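Local coordinates for methylxanthine N3-demethylase NdmB (Pseudomonas putida, PDB 6ICL), which catalyses the N3-demethylation of theobromine and related methylxanthines, using NADH and O2, as a Rieske-type non-heme iron oxygenase in bacterial caffeine degradation, at residues 69-74 against 92-97; 172-177 against 302-307; 217-220 against 225-228. All blocks are in the same frame, centred on the assembly; numbering follows the deposited sequence.

Contact 1: 69-74 against 92-97; sequences ARLNSK and GRVCSN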
loop_
_atom_site.group_PDB
_atom_site.type_symbol
_atom_site.label_atom_id
_atom_site.label_comp_id
_atom_site.label_asym_id
_atom_site.label_seq_id
_atom_site.Cartn_x
_atom_site.Cartn_y
_atom_site.Cartn_z
ATOM N N ALA A 69 15.531 18.557 -24.087
ATOM C CA ALA A 69 14.634 18.355 -25.213
ATOM C C ALA A 69 15.466 18.230 -26.475
ATOM O O ALA A 69 16.540 18.836 -26.594
ATOM C CB ALA A 69 13.637 19.504 -25.365
ATOM N N ARG A 70 14.968 17.444 -27.416
ATOM C CA ARG A 70 15.652 17.266 -28.689
ATOM C C ARG A 70 14.991 18.200 -29.685
ATOM O O ARG A 70 13.816 18.025 -30.020
ATOM C CB ARG A 70 15.607 15.821 -29.176
ATOM C CG ARG A 70 16.315 15.661 -30.520
ATOM C CD ARG A 70 17.047 14.352 -30.591
ATOM N NE ARG A 70 16.162 13.257 -30.234
ATOM C CZ ARG A 70 16.571 12.025 -29.984
ATOM N NH1 ARG A 70 17.857 11.721 -30.055
ATOM N NH2 ARG A 70 15.684 11.095 -29.670
ATOM N N LEU A 71 15.743 19.216 -30.118
ATOM C CA LEU A 71 15.286 20.230 -31.055
ATOM C C LEU A 71 16.181 20.146 -32.290
ATOM O O LEU A 71 17.403 20.294 -32.179
ATOM C CB LEU A 71 15.361 21.630 -30.434
ATOM C CG LEU A 71 14.605 21.906 -29.125
ATOM C CD1 LEU A 71 14.711 23.376 -28.750
ATOM C CD2 LEU A 71 13.146 21.496 -29.225
ATOM N N ASN A 72 15.578 19.874 -33.450
ATOM C CA ASN A 72 16.310 19.802 -34.718
ATOM C C ASN A 72 17.472 18.828 -34.610
ATOM O O ASN A 72 18.613 19.152 -34.937
ATOM C CB ASN A 72 16.808 21.184 -35.138
ATOM C CG ASN A 72 15.722 22.240 -35.051
ATOM O OD1 ASN A 72 14.671 22.092 -35.664
ATOM N ND2 ASN A 72 15.958 23.293 -34.268
ATOM N N SER A 73 17.175 17.637 -34.090
ATOM C CA SER A 73 18.098 16.513 -33.951
ATOM C C SER A 73 19.198 16.719 -32.914
ATOM O O SER A 73 20.080 15.857 -32.791
ATOM C CB SER A 73 18.744 16.152 -35.291
ATOM O OG SER A 73 17.733 15.877 -36.236
ATOM N N LYS A 74 19.191 17.813 -32.152
ATOM C CA LYS A 74 20.153 17.956 -31.067
ATOM C C LYS A 74 19.443 18.138 -29.729
ATOM O O LYS A 74 18.545 18.982 -29.591
ATOM C CB LYS A 74 21.112 19.139 -31.271
ATOM C CG LYS A 74 22.609 18.823 -30.901
ATOM C CD LYS A 74 22.827 18.210 -29.469
ATOM C CE LYS A 74 23.367 16.719 -29.435
ATOM N NZ LYS A 74 22.338 15.569 -29.547
ATOM N N GLY A 92 6.240 20.469 -20.687
ATOM C CA GLY A 92 5.633 20.998 -21.894
ATOM C C GLY A 92 5.825 20.068 -23.071
ATOM O O GLY A 92 5.739 18.846 -22.939
ATOM N N ARG A 93 6.118 20.618 -24.240
ATOM C CA ARG A 93 6.186 19.766 -25.414
ATOM C C ARG A 93 7.164 20.359 -26.415
ATOM O O ARG A 93 7.344 21.579 -26.483
ATOM C CB ARG A 93 4.807 19.587 -26.068
ATOM C CG ARG A 93 4.324 20.795 -26.873
ATOM C CD ARG A 93 2.966 20.492 -27.531
ATOM N NE ARG A 93 2.499 21.579 -28.397
ATOM C CZ ARG A 93 2.491 21.531 -29.729
ATOM N NH1 ARG A 93 2.922 20.438 -30.365
ATOM N NH2 ARG A 93 2.045 22.575 -30.426
ATOM N N VAL A 94 7.795 19.471 -27.176
ATOM C CA VAL A 94 8.572 19.866 -28.345
ATOM C C VAL A 94 7.589 20.046 -29.499
ATOM O O VAL A 94 6.818 19.140 -29.812
ATOM C CB VAL A 94 9.631 18.812 -28.690
ATOM C CG1 VAL A 94 10.202 19.087 -30.086
ATOM C CG2 VAL A 94 10.724 18.814 -27.640
ATOM N N CYS A 95 7.592 21.230 -30.100
ATOM C CA CYS A 95 6.711 21.526 -31.228
ATOM C C CYS A 95 7.537 22.152 -32.356
ATOM O O CYS A 95 8.681 22.566 -32.163
ATOM C CB CYS A 95 5.580 22.464 -30.795
ATOM S SG CYS A 95 6.219 24.084 -30.298
ATOM N N SER A 96 6.965 22.220 -33.553
ATOM C CA SER A 96 7.710 22.732 -34.700
ATOM C C SER A 96 6.921 23.812 -35.418
ATOM O O SER A 96 5.691 23.764 -35.503
ATOM C CB SER A 96 8.049 21.638 -35.697
ATOM O OG SER A 96 6.858 21.208 -36.321
ATOM N N ASN A 97 7.655 24.786 -35.944
ATOM C CA ASN A 97 7.083 25.833 -36.776
ATOM C C ASN A 97 8.060 26.099 -37.914
ATOM O O ASN A 97 9.249 26.332 -37.666
ATOM C CB ASN A 97 6.829 27.102 -35.958
ATOM C CG ASN A 97 6.084 28.162 -36.745
ATOM O OD1 ASN A 97 5.128 27.864 -37.472
ATOM N ND2 ASN A 97 6.525 29.409 -36.616
#
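V94 reaches across to A69, R70 and L71, and its two methyls make every contact within 4.5 Å. Its CB leaves the backbone pointing toward the other strand. The first branch, CG1, is anti to the backbone N (chi1 167°) and sits beside its own carbonyl carbon; it comes down 3.8 Å from R70 O and 3.9 Å from L71 CD2. The other branch, CG2, is anti to the carbonyl carbon and meets A69 CB at 3.8 Å. CG2 is also 3.9 Å from L71 CD2, which thus lies against both arms of the fork, the leucine's isobutyl group slanting across the valine. No hydrogen bond passes between the segments: the strands run almost parallel, 8° apart, but their axes stay 8.0 Å from each other, too far for backbone pairing. This is face packing between two sheets of the Rieske domain. Strand 64-71 turns through a type I' turn, L71 to K74, into strand 74-79 of the larger antiparallel sheet, while strand 93-97 forms one edge of the small four-stranded sheet and pairs with strand 100-104. D101 of that neighbour takes the backbone N of N72, a second tie between the two sheets.

Contact 2: 172-177 against 302-307; sequences QVIVAD and MHLAFQ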
loop_
_atom_site.group_PDB
_atom_site.type_symbol
_atom_site.label_atom_id
_atom_site.label_comp_id
_atom_site.label_asym_id
_atom_site.label_seq_id
_atom_site.Cartn_x
_atom_site.Cartn_y
_atom_site.Cartn_z
ATOM N N GLN A 172 31.579 -5.859 -27.633
ATOM C CA GLN A 172 30.190 -5.423 -27.592
ATOM C C GLN A 172 29.922 -4.678 -26.291
ATOM O O GLN A 172 30.515 -4.978 -25.251
ATOM C CB GLN A 172 29.213 -6.598 -27.763
ATOM C CG GLN A 172 29.316 -7.696 -26.718
ATOM C CD GLN A 172 28.500 -8.919 -27.091
ATOM O OE1 GLN A 172 29.037 -9.915 -27.585
ATOM N NE2 GLN A 172 27.191 -8.852 -26.864
ATOM N N VAL A 173 29.009 -3.706 -26.368
ATOM C CA VAL A 173 28.774 -2.743 -25.303
ATOM C C VAL A 173 27.398 -2.977 -24.679
ATOM O O VAL A 173 26.433 -3.331 -25.376
ATOM C CB VAL A 173 28.902 -1.309 -25.851
ATOM C CG1 VAL A 173 28.672 -0.256 -24.745
ATOM C CG2 VAL A 173 30.251 -1.120 -26.535
ATOM N N ILE A 174 27.320 -2.789 -23.356
ATOM C CA ILE A 174 26.067 -2.652 -22.610
ATOM C C ILE A 174 26.099 -1.294 -21.929
ATOM O O ILE A 174 26.981 -1.039 -21.101
ATOM C CB ILE A 174 25.886 -3.743 -21.545
ATOM C CG1 ILE A 174 25.861 -5.141 -22.140
ATOM C CG2 ILE A 174 24.608 -3.484 -20.737
ATOM C CD1 ILE A 174 26.092 -6.236 -21.085
ATOM N N VAL A 175 25.153 -0.428 -22.266
ATOM C CA VAL A 175 24.922 0.814 -21.537
ATOM C C VAL A 175 23.749 0.564 -20.587
ATOM O O VAL A 175 22.593 0.440 -21.008
ATOM C CB VAL A 175 24.645 1.991 -22.481
ATOM C CG1 VAL A 175 24.507 3.293 -21.678
ATOM C CG2 VAL A 175 25.759 2.108 -23.515
ATOM N N ALA A 176 24.046 0.454 -19.305
ATOM C CA ALA A 176 23.040 0.084 -18.323
ATOM C C ALA A 176 22.102 1.253 -18.039
ATOM O O ALA A 176 22.483 2.422 -18.164
ATOM C CB ALA A 176 23.728 -0.378 -17.032
ATOM N N ASP A 177 20.857 0.937 -17.659
ATOM C CA ASP A 177 20.009 1.963 -17.054
ATOM C C ASP A 177 20.738 2.547 -15.851
ATOM O O ASP A 177 21.473 1.846 -15.157
ATOM C CB ASP A 177 18.656 1.396 -16.586
ATOM C CG ASP A 177 17.660 1.171 -17.726
ATOM O OD1 ASP A 177 17.852 1.650 -18.864
ATOM O OD2 ASP A 177 16.647 0.512 -17.456
ATOM N N MET A 302 23.052 -11.672 -18.350
ATOM C CA MET A 302 23.931 -12.362 -17.403
ATOM C C MET A 302 24.988 -11.423 -16.826
ATOM O O MET A 302 25.286 -11.481 -15.623
ATOM C CB MET A 302 24.593 -13.560 -18.076
ATOM C CG MET A 302 25.833 -14.084 -17.352
ATOM S SD MET A 302 26.702 -15.267 -18.426
ATOM C CE MET A 302 25.870 -16.796 -17.954
ATOM N N HIS A 303 25.567 -10.557 -17.668
ATOM C CA HIS A 303 26.554 -9.585 -17.203
ATOM C C HIS A 303 25.926 -8.469 -16.391
ATOM O O HIS A 303 26.508 -8.021 -15.395
ATOM C CB HIS A 303 27.306 -8.999 -18.391
ATOM C CG HIS A 303 28.139 -10.011 -19.086
ATOM N ND1 HIS A 303 29.346 -10.438 -18.581
ATOM C CD2 HIS A 303 27.908 -10.744 -20.200
ATOM C CE1 HIS A 303 29.836 -11.376 -19.372
ATOM N NE2 HIS A 303 28.989 -11.571 -20.367
ATOM N N LEU A 304 24.760 -7.976 -16.820
ATOM C CA LEU A 304 24.069 -6.943 -16.062
ATOM C C LEU A 304 23.639 -7.459 -14.699
ATOM O O LEU A 304 23.782 -6.753 -13.692
ATOM C CB LEU A 304 22.838 -6.467 -16.829
ATOM C CG LEU A 304 22.618 -5.015 -17.217
ATOM C CD1 LEU A 304 23.839 -4.171 -17.021
ATOM C CD2 LEU A 304 22.195 -5.014 -18.677
ATOM N N ALA A 305 23.038 -8.655 -14.658
ATOM C CA ALA A 305 22.559 -9.173 -13.386
ATOM C C ALA A 305 23.708 -9.431 -12.428
ATOM O O ALA A 305 23.539 -9.269 -11.219
ATOM C CB ALA A 305 21.750 -10.450 -13.581
ATOM N N PHE A 306 24.870 -9.850 -12.929
ATOM C CA PHE A 306 25.978 -10.055 -12.007
ATOM C C PHE A 306 26.419 -8.732 -11.409
ATOM O O PHE A 306 26.627 -8.640 -10.200
ATOM C CB PHE A 306 27.151 -10.750 -12.691
ATOM C CG PHE A 306 28.335 -10.918 -11.784
ATOM C CD1 PHE A 306 28.321 -11.876 -10.798
ATOM C CD2 PHE A 306 29.426 -10.069 -11.875
ATOM C CE1 PHE A 306 29.391 -12.013 -9.942
ATOM C CE2 PHE A 306 30.496 -10.201 -11.030
ATOM C CZ PHE A 306 30.482 -11.172 -10.066
ATOM N N GLN A 307 26.515 -7.677 -12.233
ATOM C CA GLN A 307 26.893 -6.373 -11.700
ATOM C C GLN A 307 25.836 -5.843 -10.739
ATOM O O GLN A 307 26.174 -5.210 -9.731
ATOM C CB GLN A 307 27.147 -5.376 -12.839
ATOM C CG GLN A 307 28.320 -5.739 -13.718
ATOM C CD GLN A 307 29.631 -5.752 -12.942
ATOM O OE1 GLN A 307 29.812 -5.004 -11.973
ATOM N NE2 GLN A 307 30.542 -6.622 -13.352
#
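I174 and L304 meet slantwise, methyl against methyl, where a helix lies over a strand's side chains. From the strand, I174 projects straight at helix 300-319 and divides its work between two branches. CG2, anti to the backbone N, is 3.5 Å from L304 CD2 and has L304 CD1 a little farther off, so it lies against the end of the leucine fork. The longer branch goes the other way: CG1 is anti to the carbonyl carbon (chi1 -60°), and the extended chain beyond it delivers CD1 to H303 CB at 4.0 Å. There the two side chains cross at about a right angle, and it is the histidine's CB, not its ring, that receives the methyl. L304 leaves its backbone aslant, but its tip bends back to the strand; both of its torsions lie well away from the staggered positions (chi1 -123°, chi2 12°). Its CD1 also touches A176 CB at 3.8 Å, bridging I174 and A176, whose side chains both point toward the helix. The contact is wholly apolar. Away from the metal sites, helix 300-319 of the C-terminal oxygenase domain lies across the face of the seven-stranded sheet at its outermost strand, 171-181. The next strand in, 284-294, pairs with I174 and A176 through the backbone and adds M289 against L304, and R293 against both I174 and H303.

Contact 3: 217-220 against 225-228; sequences VYVN and ELQF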
loop_
_atom_site.group_PDB
_atom_site.type_symbol
_atom_site.label_atom_id
_atom_site.label_comp_id
_atom_site.label_asym_id
_atom_site.label_seq_id
_atom_site.Cartn_x
_atom_site.Cartn_y
_atom_site.Cartn_z
ATOM N N VAL A 217 51.419 0.756 -6.001
ATOM C CA VAL A 217 50.545 1.423 -6.951
ATOM C C VAL A 217 51.007 2.860 -7.119
ATOM O O VAL A 217 51.024 3.631 -6.151
ATOM C CB VAL A 217 49.072 1.371 -6.520
ATOM C CG1 VAL A 217 48.949 1.666 -5.034
ATOM C CG2 VAL A 217 48.264 2.359 -7.346
ATOM N N TYR A 218 51.383 3.217 -8.338
ATOM C CA TYR A 218 51.683 4.595 -8.665
ATOM C C TYR A 218 50.415 5.280 -9.145
ATOM O O TYR A 218 49.691 4.743 -9.990
ATOM C CB TYR A 218 52.770 4.670 -9.730
ATOM C CG TYR A 218 54.116 4.209 -9.222
ATOM C CD1 TYR A 218 54.797 4.941 -8.254
ATOM C CD2 TYR A 218 54.705 3.044 -9.700
ATOM C CE1 TYR A 218 56.029 4.530 -7.778
ATOM C CE2 TYR A 218 55.944 2.624 -9.229
ATOM C CZ TYR A 218 56.601 3.375 -8.269
ATOM O OH TYR A 218 57.832 2.970 -7.794
ATOM N N VAL A 219 50.145 6.458 -8.599
ATOM C CA VAL A 219 48.977 7.243 -8.959
ATOM C C VAL A 219 49.454 8.489 -9.679
ATOM O O VAL A 219 50.154 9.322 -9.087
ATOM C CB VAL A 219 48.142 7.614 -7.726
ATOM C CG1 VAL A 219 46.916 8.393 -8.161
ATOM C CG2 VAL A 219 47.769 6.354 -6.932
ATOM N N ASN A 220 49.070 8.624 -10.944
ATOM C CA ASN A 220 49.403 9.789 -11.745
ATOM C C ASN A 220 48.177 10.654 -11.996
ATOM O O ASN A 220 47.042 10.163 -12.027
ATOM C CB ASN A 220 49.983 9.381 -13.097
ATOM C CG ASN A 220 51.201 8.492 -12.960
ATOM O OD1 ASN A 220 51.905 8.534 -11.950
ATOM N ND2 ASN A 220 51.458 7.685 -13.982
ATOM N N GLU A 225 42.829 13.252 -15.661
ATOM C CA GLU A 225 42.483 11.912 -15.206
ATOM C C GLU A 225 43.386 11.498 -14.050
ATOM O O GLU A 225 44.584 11.798 -14.055
ATOM C CB GLU A 225 42.639 10.885 -16.335
ATOM C CG GLU A 225 42.006 11.279 -17.678
ATOM C CD GLU A 225 42.099 10.155 -18.709
ATOM O OE1 GLU A 225 42.719 9.103 -18.412
ATOM O OE2 GLU A 225 41.544 10.317 -19.817
ATOM N N LEU A 226 42.821 10.807 -13.061
ATOM C CA LEU A 226 43.629 9.956 -12.192
ATOM C C LEU A 226 43.919 8.650 -12.917
ATOM O O LEU A 226 43.002 8.008 -13.442
ATOM C CB LEU A 226 42.923 9.664 -10.869
ATOM C CG LEU A 226 43.121 10.637 -9.713
ATOM C CD1 LEU A 226 42.323 10.171 -8.513
ATOM C CD2 LEU A 226 44.617 10.780 -9.361
ATOM N N GLN A 227 45.197 8.266 -12.973
ATOM C CA GLN A 227 45.601 7.047 -13.649
ATOM C C GLN A 227 46.441 6.206 -12.705
ATOM O O GLN A 227 47.407 6.697 -12.109
ATOM C CB GLN A 227 46.366 7.354 -14.933
ATOM C CG GLN A 227 45.543 8.124 -15.932
ATOM C CD GLN A 227 46.243 8.274 -17.264
ATOM O OE1 GLN A 227 47.416 7.927 -17.397
ATOM N NE2 GLN A 227 45.524 8.788 -18.262
ATOM N N PHE A 228 46.047 4.950 -12.546
ATOM C CA PHE A 228 46.801 4.025 -11.731
ATOM C C PHE A 228 46.550 2.630 -12.266
ATOM O O PHE A 228 45.586 2.382 -12.998
ATOM C CB PHE A 228 46.435 4.127 -10.242
ATOM C CG PHE A 228 44.947 4.224 -9.977
ATOM C CD1 PHE A 228 44.287 5.437 -10.082
ATOM C CD2 PHE A 228 44.217 3.103 -9.620
ATOM C CE1 PHE A 228 42.921 5.532 -9.836
ATOM C CE2 PHE A 228 42.839 3.196 -9.373
ATOM C CZ PHE A 228 42.204 4.404 -9.479
HETATM O O HOH W 1 49.622 6.669 -15.945
#
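N220 and Q227 form the hydrogen-bonded pair of an antiparallel beta hairpin, strands 219-222 and 225-230, at the edge of the seven-stranded sheet in the C-terminal oxygenase domain. Two backbone bonds hold them, each 2.8 Å: N220 N donates a hydrogen bond to Q227 O, nearly straight at 174° and in the carbonyl plane, while Q227 N donates one back to N220 O from a direction tilted out of that plane. Weaker CA-H...O contacts run alongside, L226 CA to N220 O and F228 CA to Y218 O, both 3.4 Å.

Apolar contacts gather on the V219 and F228 face. V219 CG1, anti to the backbone N, lies 3.5 Å from L226 CD2, and the leucine crosses it at a slant. V217 CG2 lies 3.9 Å from F228 CB, with the two side chains side by side and pointing the same way. F228 has its ring set between the backbone N and the carbonyl carbon (chi1 44°), which carries it away from the partner strand; it stacks on Y250 of strand 246-253, and I338 of helix 337-355 also touches it.

The polar face carries N220, whose OD1 is taken by E370 N, and Q227, whose outstretched amide is held at both ends. Its NE2 donates to E225 OE1 at 2.8 Å, arriving from above the carboxylate plane; that same oxygen also salt-bridges R251. At the other end, one water accepts from N220 ND2 and donates to Q227 OE1, 2.9 Å from each.

Contact 1 comes first along the chain and lies within the Rieske domain, the side chain of V94 being about 12 Å from that of C105, which lines the [2Fe-2S] cluster pocket. Contact 2 follows, closing a long loop in which contact 3 is nested. Those two belong to one seven-stranded sheet, at its two ends: strand 171-181 is one outermost strand and 219-222 the other, so helix 300-319 covers the face of the sheet at one end and the hairpin forms the other end. Their centres are 26 Å apart. Contacts 1 and 3 lie on opposite sides of the chain's centre, 42 Å between centres, spanning the electron-carrying Rieske part and the part that holds the mononuclear iron.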